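Local coordinates for protein condensin complex subunit 3 (Schizosaccharomyces pombe, PDB 5OQR) that serves as a regulatory HEAT-repeat subunit of condensin, the complex required to convert interphase chromatin into condensed, mitotic-like chromosomes, at residues I6-H17 against N53-T63; K540-L551 against I566-L574. One frame throughout, in Å; residues are numbered along the deposited sequence.

Contact 1 of 2, residues I6-H17 against N53-T63; sequences IISSSQTSIAGH and NADRVLRFLVT
F60 overlaps H17 twice over. Its CB sits above one face of the imidazole, 3.6 Å from the H17 ring centroid and 18° off the ring normal, a CH-pi contact; beyond it the phenyl turns an edge toward the same ring in a T-shaped pair, planes 63° apart. The opposite face of H17 is covered by I14 CA of its own turn, so the imidazole is sandwiched between I14 and the helix. F60 swings there because CG is anti to the backbone N (chi1 166°), and this also lays the ring beside S10, whose OG is 3.6 Å from F60 CD1. S10 OG bonds back to I7 O at 2.8 Å, in the carbonyl plane and on a lone pair. I7 fills the space further along with both branches: CG2 packs on V57 CG1, while CD1 reaches L61 CD2 at 4.0 Å. The contact thus joins helix 3-9, the irregular chain after it and the start of helix 17-24 (H17) to helix 52-69, most of 53-63 falling within HEAT repeat 1; further along, helix 17-24 touches I6 through L20 and F60 through C21. R56 lies toward the N-terminal end of 53-63. Its chain, extended from CG to NE, crosses I14 at about a right angle, R56 CG 3.6 Å from I14 CD1, and brings the guanidinium to the loop carbonyls: R56 NH1 gives Q11 O a weak bond of 3.1 Å, and T12 O stands over one guanidinium face. Cut back to an alanine, R56 would lose its guanidinium, which is likely to leave Q11 O without that weak donor and I14 CD1 without the methylenes it rests on. Q11 OE1 bonds to the backbone of another protein's chain.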
loop_
_atom_site.group_PDB
_atom_site.type_symbol
_atom_site.label_atom_id
_atom_site.label_comp_id
_atom_site.label_asym_id
_atom_site.label_seq_id
_atom_site.Cartn_x
_atom_site.Cartn_y
_atom_site.Cartn_z
ATOM N N ILE A 6 13.693 4.405 52.232
ATOM C CA ILE A 6 12.984 3.233 51.725
ATOM C C ILE A 6 12.759 3.386 50.229
ATOM O O ILE A 6 13.011 2.468 49.440
ATOM C CB ILE A 6 11.649 3.037 52.468
ATOM C CG1 ILE A 6 11.879 2.869 53.973
ATOM C CG2 ILE A 6 10.909 1.818 51.914
ATOM C CD1 ILE A 6 10.604 2.920 54.789
ATOM N N ILE A 7 12.290 4.565 49.819
ATOM C CA ILE A 7 12.056 4.835 48.404
ATOM C C ILE A 7 13.368 4.778 47.633
ATOM O O ILE A 7 13.469 4.126 46.587
ATOM C CB ILE A 7 11.352 6.193 48.235
ATOM C CG1 ILE A 7 9.983 6.154 48.924
ATOM C CG2 ILE A 7 11.210 6.544 46.759
ATOM C CD1 ILE A 7 9.211 7.454 48.873
ATOM N N SER A 8 14.398 5.461 48.140
ATOM C CA SER A 8 15.701 5.430 47.490
ATOM C C SER A 8 16.237 4.010 47.358
ATOM O O SER A 8 17.110 3.765 46.518
ATOM C CB SER A 8 16.697 6.293 48.267
ATOM O OG SER A 8 17.876 6.511 47.514
ATOM N N SER A 9 15.738 3.074 48.169
ATOM C CA SER A 9 16.165 1.684 48.068
ATOM C C SER A 9 15.412 0.930 46.980
ATOM O O SER A 9 15.975 0.015 46.367
ATOM C CB SER A 9 15.985 0.983 49.413
ATOM O OG SER A 9 14.669 1.159 49.906
ATOM N N SER A 10 14.151 1.291 46.721
ATOM C CA SER A 10 13.428 0.730 45.585
ATOM C C SER A 10 14.059 1.121 44.257
ATOM O O SER A 10 13.612 0.649 43.207
ATOM C CB SER A 10 11.968 1.190 45.611
ATOM O OG SER A 10 11.828 2.472 45.025
ATOM N N GLN A 11 15.083 1.971 44.290
ATOM C CA GLN A 11 15.716 2.462 43.075
ATOM C C GLN A 11 16.311 1.329 42.245
ATOM O O GLN A 11 16.227 1.344 41.011
ATOM C CB GLN A 11 16.792 3.471 43.474
ATOM C CG GLN A 11 17.217 4.408 42.385
ATOM C CD GLN A 11 18.225 5.449 42.854
ATOM O OE1 GLN A 11 19.100 5.849 42.094
ATOM N NE2 GLN A 11 18.104 5.894 44.101
ATOM N N THR A 12 16.911 0.336 42.900
ATOM C CA THR A 12 17.739 -0.633 42.189
ATOM C C THR A 12 16.908 -1.739 41.545
ATOM O O THR A 12 17.124 -2.085 40.379
ATOM C CB THR A 12 18.775 -1.236 43.143
ATOM O OG1 THR A 12 18.112 -1.864 44.247
ATOM C CG2 THR A 12 19.717 -0.154 43.662
ATOM N N SER A 13 15.959 -2.310 42.284
ATOM C CA SER A 13 15.275 -3.520 41.850
ATOM C C SER A 13 13.769 -3.389 42.029
ATOM O O SER A 13 13.262 -2.433 42.623
ATOM C CB SER A 13 15.778 -4.746 42.624
ATOM O OG SER A 13 15.268 -4.757 43.946
ATOM N N ILE A 14 13.060 -4.381 41.493
ATOM C CA ILE A 14 11.617 -4.489 41.658
ATOM C C ILE A 14 11.233 -5.614 42.612
ATOM O O ILE A 14 10.106 -5.602 43.135
ATOM C CB ILE A 14 10.909 -4.696 40.301
ATOM C CG1 ILE A 14 11.540 -3.834 39.197
ATOM C CG2 ILE A 14 9.415 -4.395 40.431
ATOM C CD1 ILE A 14 11.288 -2.352 39.328
ATOM N N ALA A 15 12.125 -6.576 42.860
ATOM C CA ALA A 15 11.761 -7.747 43.650
ATOM C C ALA A 15 11.360 -7.359 45.067
ATOM O O ALA A 15 10.355 -7.852 45.593
ATOM C CB ALA A 15 12.925 -8.737 43.675
ATOM N N GLY A 16 12.129 -6.481 45.702
ATOM C CA GLY A 16 11.876 -6.108 47.076
ATOM C C GLY A 16 10.734 -5.146 47.294
ATOM O O GLY A 16 10.468 -4.776 48.441
ATOM N N HIS A 17 10.041 -4.729 46.232
ATOM C CA HIS A 17 8.979 -3.740 46.385
ATOM C C HIS A 17 7.954 -4.175 47.423
ATOM O O HIS A 17 7.513 -3.367 48.247
ATOM C CB HIS A 17 8.305 -3.484 45.037
ATOM C CG HIS A 17 9.099 -2.599 44.127
ATOM N ND1 HIS A 17 8.553 -1.989 43.018
ATOM C CD2 HIS A 17 10.398 -2.218 44.165
ATOM C CE1 HIS A 17 9.482 -1.274 42.409
ATOM N NE2 HIS A 17 10.610 -1.395 43.085
ATOM N N ASN A 53 15.773 3.915 36.804
ATOM C CA ASN A 53 15.384 4.121 38.195
ATOM C C ASN A 53 14.035 4.815 38.309
ATOM O O ASN A 53 13.061 4.215 38.775
ATOM C CB ASN A 53 16.439 4.949 38.925
ATOM C CG ASN A 53 17.721 4.189 39.146
ATOM O OD1 ASN A 53 17.851 3.035 38.736
ATOM N ND2 ASN A 53 18.681 4.829 39.799
ATOM N N ALA A 54 13.981 6.082 37.896
ATOM C CA ALA A 54 12.792 6.915 38.039
ATOM C C ALA A 54 11.517 6.127 37.774
ATOM O O ALA A 54 10.503 6.325 38.452
ATOM C CB ALA A 54 12.874 8.113 37.093
ATOM N N ASP A 55 11.559 5.228 36.790
ATOM C CA ASP A 55 10.412 4.366 36.537
ATOM C C ASP A 55 10.276 3.305 37.622
ATOM O O ASP A 55 9.164 3.018 38.080
ATOM C CB ASP A 55 10.537 3.726 35.155
ATOM C CG ASP A 55 10.584 4.754 34.040
ATOM O OD1 ASP A 55 9.505 5.222 33.616
ATOM O OD2 ASP A 55 11.696 5.097 33.588
ATOM N N ARG A 56 11.394 2.716 38.056
ATOM C CA ARG A 56 11.341 1.761 39.159
ATOM C C ARG A 56 10.744 2.405 40.402
ATOM O O ARG A 56 9.784 1.887 40.986
ATOM C CB ARG A 56 12.738 1.221 39.466
ATOM C CG ARG A 56 13.351 0.383 38.365
ATOM C CD ARG A 56 14.379 -0.579 38.937
ATOM N NE ARG A 56 15.315 -1.052 37.923
ATOM C CZ ARG A 56 16.358 -0.354 37.482
ATOM N NH1 ARG A 56 16.603 0.860 37.958
ATOM N NH2 ARG A 56 17.156 -0.869 36.558
ATOM N N VAL A 57 11.307 3.538 40.825
ATOM C CA VAL A 57 10.767 4.260 41.974
ATOM C C VAL A 57 9.283 4.526 41.767
ATOM O O VAL A 57 8.455 4.275 42.650
ATOM C CB VAL A 57 11.545 5.570 42.198
ATOM C CG1 VAL A 57 10.955 6.352 43.364
ATOM C CG2 VAL A 57 13.018 5.276 42.449
ATOM N N LEU A 58 8.928 5.039 40.589
ATOM C CA LEU A 58 7.528 5.323 40.306
ATOM C C LEU A 58 6.702 4.045 40.264
ATOM O O LEU A 58 5.526 4.057 40.646
ATOM C CB LEU A 58 7.414 6.092 38.989
ATOM C CG LEU A 58 6.055 6.680 38.598
ATOM C CD1 LEU A 58 5.264 7.177 39.802
ATOM C CD2 LEU A 58 6.262 7.807 37.596
ATOM N N ARG A 59 7.292 2.938 39.810
ATOM C CA ARG A 59 6.605 1.654 39.887
ATOM C C ARG A 59 6.365 1.251 41.335
ATOM O O ARG A 59 5.293 0.740 41.677
ATOM C CB ARG A 59 7.416 0.579 39.162
ATOM C CG ARG A 59 7.360 0.665 37.647
ATOM C CD ARG A 59 6.023 0.197 37.105
ATOM N NE ARG A 59 5.994 0.232 35.646
ATOM C CZ ARG A 59 6.586 -0.664 34.864
ATOM N NH1 ARG A 59 7.266 -1.673 35.395
ATOM N NH2 ARG A 59 6.506 -0.549 33.545
ATOM N N PHE A 60 7.353 1.475 42.204
ATOM C CA PHE A 60 7.188 1.132 43.613
ATOM C C PHE A 60 6.038 1.907 44.239
ATOM O O PHE A 60 5.284 1.363 45.055
ATOM C CB PHE A 60 8.484 1.404 44.377
ATOM C CG PHE A 60 8.315 1.405 45.870
ATOM C CD1 PHE A 60 8.647 2.521 46.617
ATOM C CD2 PHE A 60 7.808 0.295 46.522
ATOM C CE1 PHE A 60 8.487 2.526 47.988
ATOM C CE2 PHE A 60 7.646 0.294 47.893
ATOM C CZ PHE A 60 7.985 1.411 48.626
ATOM N N LEU A 61 5.889 3.179 43.876
ATOM C CA LEU A 61 4.882 4.016 44.518
ATOM C C LEU A 61 3.475 3.587 44.118
ATOM O O LEU A 61 2.623 3.347 44.980
ATOM C CB LEU A 61 5.137 5.484 44.177
ATOM C CG LEU A 61 6.489 6.006 44.681
ATOM C CD1 LEU A 61 6.764 7.408 44.167
ATOM C CD2 LEU A 61 6.557 5.979 46.204
ATOM N N VAL A 62 3.214 3.471 42.813
ATOM C CA VAL A 62 1.912 2.975 42.369
ATOM C C VAL A 62 1.622 1.630 43.019
ATOM O O VAL A 62 0.473 1.318 43.357
ATOM C CB VAL A 62 1.860 2.883 40.832
ATOM C CG1 VAL A 62 2.087 4.249 40.206
ATOM C CG2 VAL A 62 2.880 1.878 40.308
ATOM N N THR A 63 2.661 0.816 43.212
ATOM C CA THR A 63 2.479 -0.482 43.851
ATOM C C THR A 63 2.060 -0.320 45.305
ATOM O O THR A 63 1.174 -1.037 45.786
ATOM C CB THR A 63 3.768 -1.299 43.757
ATOM O OG1 THR A 63 4.255 -1.280 42.410
ATOM C CG2 THR A 63 3.520 -2.740 44.170
#

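Contact 2 of 2, residues K540-L551 against I566-L574; sequences KCTAIRTLTDML and ISSILFEAL
I569 reaches from helix 563-574 toward helix 537-554, and its longer branch carries the contact. CB leaves the backbone in the direction of the other helix. With CG1 between the backbone N and the carbonyl carbon (chi1 67°), the branch is steered at I544, and I569 CG1 passes 4.0 Å from I544 CD1. The tip, I569 CD1, then lies against two methyls at once, I544 CD1 at 3.8 Å and L547 CD1, the two residues one turn apart on the facing helix. I544 slides past I569 in the opposite direction, whereas L547 crosses it at about a right angle. L547 uses its second methyl for the preceding turn of helix 563-574: CD2 rests 3.9 Å from I566 CD1. I566 CG2 meets L551 CD1, and at the other end I544 CD1 also touches A573 CB at 4.2 Å. The interface is wholly apolar in its middle, and the two helical segments run obliquely antiparallel, 134° between their N-to-C directions and 10.7 Å apart at closest approach of the axes, a helix pair of the HEAT-type solenoid. T548 OG1 borders it but bonds to I544 O, reaching that carbonyl from the face opposite T548 N. At the K540 end, K540 NZ and E572 OE1 stay 4.2 Å apart, beyond a salt bridge; the ammonium bonds instead to Y532 O and makes a cation-pi contact with Y532. Around the pair, helix 518-534 places Y532 on I544 and A573, helix 580-597 packs A589 on I544 and T548, and helix 601-613 covers S567 and F571.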
loop_
_atom_site.group_PDB
_atom_site.type_symbol
_atom_site.label_atom_id
_atom_site.label_comp_id
_atom_site.label_asym_id
_atom_site.label_seq_id
_atom_site.Cartn_x
_atom_site.Cartn_y
_atom_site.Cartn_z
ATOM N N LYS A 540 -11.116 5.880 -27.233
ATOM C CA LYS A 540 -9.747 6.315 -26.988
ATOM C C LYS A 540 -8.983 5.278 -26.179
ATOM O O LYS A 540 -7.820 4.983 -26.474
ATOM C CB LYS A 540 -9.746 7.658 -26.261
ATOM C CG LYS A 540 -10.220 8.828 -27.095
ATOM C CD LYS A 540 -10.359 10.071 -26.235
ATOM C CE LYS A 540 -10.864 11.254 -27.033
ATOM N NZ LYS A 540 -9.793 11.867 -27.862
ATOM N N CYS A 541 -9.620 4.716 -25.150
ATOM C CA CYS A 541 -8.964 3.686 -24.353
ATOM C C CYS A 541 -8.685 2.438 -25.178
ATOM O O CYS A 541 -7.683 1.755 -24.948
ATOM C CB CYS A 541 -9.820 3.336 -23.138
ATOM S SG CYS A 541 -10.046 4.688 -21.975
ATOM N N THR A 542 -9.550 2.124 -26.142
ATOM C CA THR A 542 -9.303 0.976 -27.006
ATOM C C THR A 542 -8.103 1.229 -27.906
ATOM O O THR A 542 -7.317 0.315 -28.176
ATOM C CB THR A 542 -10.551 0.665 -27.838
ATOM O OG1 THR A 542 -11.602 0.227 -26.972
ATOM C CG2 THR A 542 -10.277 -0.426 -28.868
ATOM N N ALA A 543 -7.946 2.465 -28.379
ATOM C CA ALA A 543 -6.806 2.802 -29.222
ATOM C C ALA A 543 -5.499 2.692 -28.449
ATOM O O ALA A 543 -4.527 2.106 -28.938
ATOM C CB ALA A 543 -6.980 4.209 -29.792
ATOM N N ILE A 544 -5.457 3.246 -27.235
ATOM C CA ILE A 544 -4.226 3.229 -26.446
ATOM C C ILE A 544 -3.778 1.795 -26.188
ATOM O O ILE A 544 -2.601 1.456 -26.353
ATOM C CB ILE A 544 -4.420 3.998 -25.125
ATOM C CG1 ILE A 544 -4.792 5.462 -25.386
ATOM C CG2 ILE A 544 -3.162 3.923 -24.262
ATOM C CD1 ILE A 544 -3.714 6.285 -26.057
ATOM N N ARG A 545 -4.705 0.936 -25.762
ATOM C CA ARG A 545 -4.342 -0.450 -25.484
ATOM C C ARG A 545 -3.892 -1.164 -26.749
ATOM O O ARG A 545 -2.914 -1.920 -26.733
ATOM C CB ARG A 545 -5.522 -1.193 -24.854
ATOM C CG ARG A 545 -6.009 -0.623 -23.535
ATOM C CD ARG A 545 -7.010 -1.564 -22.877
ATOM N NE ARG A 545 -7.847 -0.884 -21.895
ATOM C CZ ARG A 545 -9.029 -0.339 -22.160
ATOM N NH1 ARG A 545 -9.535 -0.384 -23.384
ATOM N NH2 ARG A 545 -9.711 0.257 -21.193
ATOM N N THR A 546 -4.596 -0.941 -27.857
ATOM C CA THR A 546 -4.273 -1.637 -29.097
ATOM C C THR A 546 -2.903 -1.228 -29.615
ATOM O O THR A 546 -2.045 -2.079 -29.874
ATOM C CB THR A 546 -5.348 -1.353 -30.145
ATOM O OG1 THR A 546 -6.632 -1.685 -29.610
ATOM C CG2 THR A 546 -5.099 -2.164 -31.404
ATOM N N LEU A 547 -2.680 0.077 -29.775
ATOM C CA LEU A 547 -1.405 0.554 -30.301
ATOM C C LEU A 547 -0.255 0.188 -29.372
ATOM O O LEU A 547 0.833 -0.175 -29.834
ATOM C CB LEU A 547 -1.475 2.062 -30.525
ATOM C CG LEU A 547 -2.372 2.460 -31.702
ATOM C CD1 LEU A 547 -2.904 3.868 -31.539
ATOM C CD2 LEU A 547 -1.614 2.333 -33.002
ATOM N N THR A 548 -0.476 0.258 -28.060
ATOM C CA THR A 548 0.573 -0.118 -27.120
ATOM C C THR A 548 0.909 -1.598 -27.239
ATOM O O THR A 548 2.084 -1.980 -27.211
ATOM C CB THR A 548 0.153 0.219 -25.687
ATOM O OG1 THR A 548 -0.100 1.623 -25.578
ATOM C CG2 THR A 548 1.248 -0.154 -24.699
ATOM N N ASP A 549 -0.110 -2.450 -27.370
ATOM C CA ASP A 549 0.142 -3.883 -27.457
ATOM C C ASP A 549 0.749 -4.272 -28.798
ATOM O O ASP A 549 1.557 -5.202 -28.861
ATOM C CB ASP A 549 -1.153 -4.653 -27.211
ATOM C CG ASP A 549 -1.503 -4.741 -25.738
ATOM O OD1 ASP A 549 -0.884 -4.013 -24.934
ATOM O OD2 ASP A 549 -2.396 -5.537 -25.383
ATOM N N MET A 550 0.383 -3.579 -29.876
ATOM C CA MET A 550 1.003 -3.856 -31.167
ATOM C C MET A 550 2.496 -3.553 -31.136
ATOM O O MET A 550 3.296 -4.282 -31.731
ATOM C CB MET A 550 0.312 -3.050 -32.266
ATOM C CG MET A 550 -1.104 -3.517 -32.564
ATOM S SD MET A 550 -1.838 -2.775 -34.035
ATOM C CE MET A 550 -1.762 -1.049 -33.630
ATOM N N LEU A 551 2.894 -2.481 -30.444
ATOM C CA LEU A 551 4.313 -2.164 -30.318
ATOM C C LEU A 551 5.042 -3.222 -29.501
ATOM O O LEU A 551 6.088 -3.732 -29.916
ATOM C CB LEU A 551 4.488 -0.786 -29.679
ATOM C CG LEU A 551 4.177 0.420 -30.566
ATOM C CD1 LEU A 551 4.071 1.677 -29.731
ATOM C CD2 LEU A 551 5.239 0.583 -31.630
ATOM N N ILE A 566 1.537 8.061 -32.848
ATOM C CA ILE A 566 1.278 7.262 -31.656
ATOM C C ILE A 566 1.729 8.011 -30.410
ATOM O O ILE A 566 1.010 8.071 -29.407
ATOM C CB ILE A 566 1.961 5.888 -31.780
ATOM C CG1 ILE A 566 1.224 5.045 -32.824
ATOM C CG2 ILE A 566 1.994 5.166 -30.436
ATOM C CD1 ILE A 566 1.949 3.784 -33.232
ATOM N N SER A 567 2.930 8.592 -30.454
ATOM C CA SER A 567 3.402 9.386 -29.327
ATOM C C SER A 567 2.446 10.533 -29.031
ATOM O O SER A 567 2.227 10.885 -27.866
ATOM C CB SER A 567 4.805 9.915 -29.616
ATOM O OG SER A 567 5.714 8.853 -29.839
ATOM N N SER A 568 1.857 11.119 -30.073
ATOM C CA SER A 568 0.925 12.224 -29.881
ATOM C C SER A 568 -0.250 11.811 -29.003
ATOM O O SER A 568 -0.564 12.481 -28.012
ATOM C CB SER A 568 0.433 12.728 -31.235
ATOM O OG SER A 568 -0.592 13.692 -31.075
ATOM N N ILE A 569 -0.921 10.709 -29.351
ATOM C CA ILE A 569 -2.086 10.294 -28.577
ATOM C C ILE A 569 -1.674 9.890 -27.169
ATOM O O ILE A 569 -2.444 10.063 -26.218
ATOM C CB ILE A 569 -2.852 9.161 -29.289
ATOM C CG1 ILE A 569 -2.028 7.872 -29.331
ATOM C CG2 ILE A 569 -3.224 9.582 -30.702
ATOM C CD1 ILE A 569 -2.826 6.662 -29.717
ATOM N N LEU A 570 -0.463 9.354 -27.007
ATOM C CA LEU A 570 0.033 9.040 -25.672
ATOM C C LEU A 570 0.241 10.308 -24.852
ATOM O O LEU A 570 -0.035 10.323 -23.647
ATOM C CB LEU A 570 1.332 8.242 -25.769
ATOM C CG LEU A 570 1.209 6.798 -26.261
ATOM C CD1 LEU A 570 2.577 6.215 -26.561
ATOM C CD2 LEU A 570 0.489 5.939 -25.236
ATOM N N PHE A 571 0.733 11.379 -25.482
ATOM C CA PHE A 571 0.837 12.661 -24.792
ATOM C C PHE A 571 -0.540 13.202 -24.445
ATOM O O PHE A 571 -0.806 13.574 -23.297
ATOM C CB PHE A 571 1.590 13.678 -25.656
ATOM C CG PHE A 571 3.063 13.437 -25.740
ATOM C CD1 PHE A 571 3.835 13.381 -24.595
ATOM C CD2 PHE A 571 3.682 13.285 -26.968
ATOM C CE1 PHE A 571 5.192 13.162 -24.672
ATOM C CE2 PHE A 571 5.038 13.067 -27.049
ATOM C CZ PHE A 571 5.794 13.008 -25.899
ATOM N N GLU A 572 -1.429 13.262 -25.437
ATOM C CA GLU A 572 -2.762 13.809 -25.215
ATOM C C GLU A 572 -3.480 13.060 -24.101
ATOM O O GLU A 572 -4.092 13.673 -23.218
ATOM C CB GLU A 572 -3.561 13.750 -26.516
ATOM C CG GLU A 572 -4.802 14.614 -26.527
ATOM C CD GLU A 572 -5.472 14.638 -27.886
ATOM O OE1 GLU A 572 -6.713 14.765 -27.939
ATOM O OE2 GLU A 572 -4.755 14.524 -28.902
ATOM N N ALA A 573 -3.410 11.728 -24.121
ATOM C CA ALA A 573 -4.052 10.936 -23.077
ATOM C C ALA A 573 -3.510 11.305 -21.704
ATOM O O ALA A 573 -4.271 11.512 -20.754
ATOM C CB ALA A 573 -3.845 9.445 -23.344
ATOM N N LEU A 574 -2.186 11.393 -21.583
ATOM C CA LEU A 574 -1.569 11.653 -20.290
ATOM C C LEU A 574 -1.934 13.025 -19.740
ATOM O O LEU A 574 -1.881 13.225 -18.522
ATOM C CB LEU A 574 -0.052 11.520 -20.408
ATOM C CG LEU A 574 0.768 11.716 -19.134
ATOM C CD1 LEU A 574 0.192 10.931 -17.970
ATOM C CD2 LEU A 574 2.202 11.307 -19.386
#

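Contact 1 closes before contact 2 opens along the chain, and the two sit on opposite sides of its centre, about 72 Å apart between centres and about 53 Å between nearest atoms. They share no helix: contact 1 joins helices 3-9 and 52-69 near the N-terminus, at HEAT repeat 1, while contact 2 joins helices 537-554 and 563-574, the former in HEAT repeat 8. With no strand in the chain, the two are linked through the intervening succession of helices that forms the elongated solenoid. Another protein's chain reaches both places, so the partner touches this subunit at two widely separated places.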